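Local coordinates for chromosomal replication initiator protein DnaA (Helicobacter pylori, PDB 2WP0) that probably initiates and regulates chromosomal replication by binding the replication origin in its ATP-bound form, and is represented here by domain I, which serves oligomerization and regulator binding, at residues D[38-42]-D[43-47]. Sequence-based numbering, arbitrary orientation.
Sequences NASKS and DIAFF
Ser40 and Phe46 meet where the chain doubles back into a strand: the backbone N of Phe46 donates to Ser40 OG over 2.8 Å, and at 174° the bond is nearly straight. Serine suits this place because its short side chain brings an acceptor to the strand, much as a carbonyl oxygen of a partner strand might. Ser40 OG also lies 3.4 Å from Ala45 CA, close to the strand backbone; the CB bond of Ala45 points away from the loop overall, yet its small methyl still borders the hydroxyl.

Beside this polar link, the ring of Phe46 packs on Ala39. The methyl CB of Ala39 lies 3.6 Å from Phe46 CD2, while Ala39 O approaches the same ring carbon obliquely at 3.3 Å. With CG beside its own backbone N and anti to the carbonyl carbon (chi1 -81°), the ring is directed at Ala39, and Ser40 CA sits at its edge, in plane. Alanine offers the ring an apolar surface without bulk.

Further toward the turn, a bent hydrogen bond from Lys41 N to Ile44 O, 3.2 Å long, is doubtful, because the positions of both atoms are uncertain. The peptide before Ser42, where the chain reverses, is modelled as cis. The ammonium of Lys41 turns back within the loop, NZ bonding Pro37 O.

The Ser40-Phe46 bond and the Ala39-Phe46 packing join the loop after strand 34-35 to strand 44-49 in domain I. Strand 44-49 is central in the mixed sheet: Ala45 and Phe47 make backbone hydrogen bonds with parallel strand 84-89, whose Arg86 and Glu88 touch Phe46, while Met77, from the loop following helix 52-71, packs on Ser40 and Ser42.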
loop_
_atom_site.group_PDB
_atom_site.type_symbol
_atom_site.label_atom_id
_atom_site.label_comp_id
_atom_site.label_asym_id
_atom_site.label_seq_id
_atom_site.Cartn_x
_atom_site.Cartn_y
_atom_site.Cartn_z
ATOM N N ASN D 38 15.470 -41.176 -25.748
ATOM C CA ASN D 38 15.673 -40.386 -26.943
ATOM C C ASN D 38 16.048 -39.031 -26.368
ATOM O O ASN D 38 15.458 -38.601 -25.381
ATOM C CB ASN D 38 14.391 -40.268 -27.781
ATOM C CG ASN D 38 13.360 -41.361 -27.470
ATOM O OD1 ASN D 38 12.733 -41.904 -28.378
ATOM N ND2 ASN D 38 13.166 -41.665 -26.190
ATOM N N ALA D 39 17.042 -38.369 -26.936
ATOM C CA ALA D 39 17.526 -37.126 -26.345
ATOM C C ALA D 39 18.538 -37.377 -25.234
ATOM O O ALA D 39 19.579 -36.739 -25.209
ATOM C CB ALA D 39 16.376 -36.254 -25.835
ATOM N N SER D 40 18.245 -38.281 -24.307
ATOM C CA SER D 40 19.232 -38.581 -23.277
ATOM C C SER D 40 20.508 -39.113 -23.909
ATOM O O SER D 40 20.563 -39.343 -25.118
ATOM C CB SER D 40 18.706 -39.559 -22.227
ATOM O OG SER D 40 18.187 -38.870 -21.107
ATOM N N LYS D 41 21.528 -39.290 -23.077
ATOM C CA LYS D 41 22.833 -39.807 -23.477
ATOM C C LYS D 41 23.747 -38.647 -23.815
ATOM O O LYS D 41 23.478 -37.875 -24.745
ATOM C CB LYS D 41 22.746 -40.756 -24.673
ATOM C CG LYS D 41 21.745 -41.894 -24.541
ATOM C CD LYS D 41 21.160 -42.188 -25.935
ATOM C CE LYS D 41 20.142 -43.335 -25.918
ATOM N NZ LYS D 41 19.234 -43.314 -27.117
ATOM N N SER D 42 24.826 -38.509 -23.049
ATOM C CA SER D 42 25.085 -39.288 -21.831
ATOM C C SER D 42 25.840 -38.345 -20.912
ATOM O O SER D 42 26.163 -38.668 -19.767
ATOM C CB SER D 42 25.880 -40.569 -22.116
ATOM O OG SER D 42 25.013 -41.697 -22.194
ATOM N N ASP D 43 26.101 -37.161 -21.462
ATOM C CA ASP D 43 26.531 -35.993 -20.703
ATOM C C ASP D 43 25.302 -35.201 -20.228
ATOM O O ASP D 43 25.433 -34.244 -19.464
ATOM C CB ASP D 43 27.489 -35.113 -21.532
ATOM C CG ASP D 43 26.787 -34.377 -22.678
ATOM O OD1 ASP D 43 25.724 -33.754 -22.431
ATOM O OD2 ASP D 43 27.309 -34.383 -23.818
ATOM N N ILE D 44 24.120 -35.603 -20.708
ATOM C CA ILE D 44 22.850 -35.074 -20.214
ATOM C C ILE D 44 21.838 -36.181 -19.988
ATOM O O ILE D 44 21.857 -37.204 -20.673
ATOM C CB ILE D 44 22.150 -34.109 -21.198
ATOM C CG1 ILE D 44 23.100 -33.098 -21.812
ATOM C CG2 ILE D 44 21.027 -33.342 -20.496
ATOM C CD1 ILE D 44 22.365 -32.111 -22.668
ATOM N N ALA D 45 20.938 -35.946 -19.038
ATOM C CA ALA D 45 19.723 -36.748 -18.889
ATOM C C ALA D 45 18.488 -35.879 -19.156
ATOM O O ALA D 45 18.382 -34.756 -18.665
ATOM C CB ALA D 45 19.650 -37.380 -17.499
ATOM N N PHE D 46 17.569 -36.400 -19.955
ATOM C CA PHE D 46 16.333 -35.692 -20.229
ATOM C C PHE D 46 15.166 -36.365 -19.521
ATOM O O PHE D 46 15.020 -37.586 -19.564
ATOM C CB PHE D 46 16.072 -35.617 -21.738
ATOM C CG PHE D 46 16.834 -34.528 -22.428
ATOM C CD1 PHE D 46 16.336 -33.238 -22.478
ATOM C CD2 PHE D 46 18.053 -34.790 -23.025
ATOM C CE1 PHE D 46 17.044 -32.228 -23.112
ATOM C CE2 PHE D 46 18.762 -33.784 -23.661
ATOM C CZ PHE D 46 18.259 -32.503 -23.703
ATOM N N PHE D 47 14.351 -35.559 -18.850
ATOM C CA PHE D 47 13.118 -36.034 -18.246
ATOM C C PHE D 47 11.950 -35.215 -18.763
ATOM O O PHE D 47 12.107 -34.056 -19.169
ATOM C CB PHE D 47 13.163 -35.931 -16.720
ATOM C CG PHE D 47 14.400 -36.494 -16.130
ATOM C CD1 PHE D 47 15.480 -35.679 -15.857
ATOM C CD2 PHE D 47 14.509 -37.845 -15.887
ATOM C CE1 PHE D 47 16.651 -36.200 -15.329
ATOM C CE2 PHE D 47 15.676 -38.376 -15.365
ATOM C CZ PHE D 47 16.749 -37.549 -15.082
#